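Long-range contact in mandelate racemase / muconate lactonizing enzyme, C-terminal domain protein (Pseudovibrio sp. JE062, PDB 4JHM), which is an enolase-superfamily protein joining a mandelate racemase / muconate lactonizing enzyme N-terminal domain to a barrel-type C-terminal domain: residues M125-A130 with L311-A316. Residues are numbered along the deposited sequence; the frame is centred on the assembly and turned at random.
Sequences MLLGGA and LHVALA
The flat groups joining G128-A130 to L315 and A316 are peptides. A316 CB sits over one face of the L127-G128 peptide, 3.4 Å from G128 N. The G128-G129 peptide is used at its edges: G129 N-H points to A316 O in a nearly straight bond of 3.3 Å, while G128 O turns to a second subunit, where K115 NZ and T85 OG1 offer weak hydrogen bonds. One residue on, A130 N donates to L315 O at 3.0 Å, in the carbonyl plane and with a C=O...donor angle of 158°. The bond to A316 O is different, its donor lying off the carbonyl plane and meeting the C=O nearly at right angles (104°). That oxygen also receives a CA-H...O contact from G128 CA at 3.6 Å.

The carbonyls of L315 and A316, in the last turn of helix 304-316, thus find donors in the chain leaving helix 123-127. Beside these bonds the contact is apolar. L127 CB rests 3.7 Å from A316 CB. With L127 CG beside the backbone N (chi1 -52°), CD1 lies against V313, 4.2 Å from its CG2 and about as close to its CA. I279, L282 and F286 of helix 279-291 pack against V313, and H312 ND1 binds Y124 N, tying the start of the short helix to the same partner.

The principle illustrated is barrel closure: one segment precedes strand 133-139 and the other precedes strand 323-326, which pair in parallel, consistent with a contact beside the seam where the start and end of an enolase-type modified TIM barrel meet.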
loop_
_atom_site.group_PDB
_atom_site.type_symbol
_atom_site.label_atom_id
_atom_site.label_comp_id
_atom_site.label_asym_id
_atom_site.label_seq_id
_atom_site.Cartn_x
_atom_site.Cartn_y
_atom_site.Cartn_z
HETATM N N MSE A 125 -6.196 19.391 -37.425
HETATM C CA MSE A 125 -6.125 20.808 -37.062
HETATM C C MSE A 125 -7.177 21.155 -36.043
HETATM O O MSE A 125 -6.900 21.858 -35.071
HETATM C CB MSE A 125 -6.320 21.661 -38.305
HETATM C CG MSE A 125 -5.642 23.015 -38.140
HETATM SE SE MSE A 125 -5.540 23.909 -39.891
HETATM C CE MSE A 125 -3.818 23.146 -40.472
ATOM N N LEU A 126 -8.394 20.662 -36.256
ATOM C CA LEU A 126 -9.501 20.910 -35.338
ATOM C C LEU A 126 -9.151 20.524 -33.911
ATOM O O LEU A 126 -9.476 21.249 -32.969
ATOM C CB LEU A 126 -10.730 20.100 -35.744
ATOM C CG LEU A 126 -11.414 20.406 -37.069
ATOM C CD1 LEU A 126 -12.616 19.487 -37.212
ATOM C CD2 LEU A 126 -11.839 21.862 -37.153
ATOM N N LEU A 127 -8.510 19.369 -33.760
ATOM C CA LEU A 127 -8.193 18.824 -32.442
ATOM C C LEU A 127 -6.943 19.483 -31.865
ATOM O O LEU A 127 -6.959 19.990 -30.744
ATOM C CB LEU A 127 -7.984 17.313 -32.533
ATOM C CG LEU A 127 -9.106 16.538 -33.226
ATOM C CD1 LEU A 127 -8.588 15.209 -33.748
ATOM C CD2 LEU A 127 -10.295 16.336 -32.297
ATOM N N GLY A 128 -5.859 19.468 -32.636
ATOM C CA GLY A 128 -4.614 20.094 -32.217
ATOM C C GLY A 128 -3.803 20.557 -33.408
ATOM O O GLY A 128 -4.233 21.430 -34.171
ATOM N N GLY A 129 -2.631 19.959 -33.580
ATOM C CA GLY A 129 -1.741 20.329 -34.668
ATOM C C GLY A 129 -0.311 20.341 -34.180
ATOM O O GLY A 129 0.208 21.379 -33.766
ATOM N N ALA A 130 0.315 19.171 -34.211
ATOM C CA ALA A 130 1.692 19.019 -33.764
ATOM C C ALA A 130 2.599 18.661 -34.927
ATOM O O ALA A 130 3.765 19.041 -34.950
ATOM C CB ALA A 130 1.773 17.945 -32.694
ATOM N N LEU A 311 -4.900 8.304 -37.773
ATOM C CA LEU A 311 -3.769 9.114 -38.201
ATOM C C LEU A 311 -3.987 10.575 -37.814
ATOM O O LEU A 311 -3.059 11.262 -37.378
ATOM C CB LEU A 311 -3.556 8.988 -39.710
ATOM C CG LEU A 311 -2.554 9.971 -40.328
ATOM C CD1 LEU A 311 -1.187 9.871 -39.670
ATOM C CD2 LEU A 311 -2.433 9.734 -41.824
ATOM N N HIS A 312 -5.220 11.045 -37.970
ATOM C CA HIS A 312 -5.532 12.440 -37.710
ATOM C C HIS A 312 -5.330 12.790 -36.244
ATOM O O HIS A 312 -4.686 13.781 -35.904
ATOM C CB HIS A 312 -6.965 12.755 -38.138
ATOM C CG HIS A 312 -7.086 13.133 -39.579
ATOM N ND1 HIS A 312 -6.678 14.358 -40.058
ATOM C CD2 HIS A 312 -7.556 12.448 -40.646
ATOM C CE1 HIS A 312 -6.897 14.413 -41.358
ATOM N NE2 HIS A 312 -7.429 13.267 -41.741
ATOM N N VAL A 313 -5.885 11.964 -35.375
ATOM C CA VAL A 313 -5.754 12.189 -33.953
ATOM C C VAL A 313 -4.276 12.193 -33.565
ATOM O O VAL A 313 -3.842 13.026 -32.776
ATOM C CB VAL A 313 -6.529 11.122 -33.158
ATOM C CG1 VAL A 313 -6.443 11.396 -31.666
ATOM C CG2 VAL A 313 -7.981 11.091 -33.611
ATOM N N ALA A 314 -3.499 11.277 -34.140
ATOM C CA ALA A 314 -2.073 11.173 -33.822
ATOM C C ALA A 314 -1.292 12.402 -34.298
ATOM O O ALA A 314 -0.264 12.750 -33.724
ATOM C CB ALA A 314 -1.480 9.900 -34.414
ATOM N N LEU A 315 -1.780 13.056 -35.345
ATOM C CA LEU A 315 -1.128 14.266 -35.852
ATOM C C LEU A 315 -1.457 15.488 -34.992
ATOM O O LEU A 315 -0.735 16.485 -35.015
ATOM C CB LEU A 315 -1.519 14.517 -37.311
ATOM C CG LEU A 315 -0.611 13.880 -38.372
ATOM C CD1 LEU A 315 -0.060 12.530 -37.941
ATOM C CD2 LEU A 315 -1.362 13.742 -39.682
ATOM N N ALA A 316 -2.535 15.398 -34.221
ATOM C CA ALA A 316 -2.969 16.501 -33.373
ATOM C C ALA A 316 -2.210 16.544 -32.045
ATOM O O ALA A 316 -2.198 17.567 -31.368
ATOM C CB ALA A 316 -4.465 16.403 -33.121
#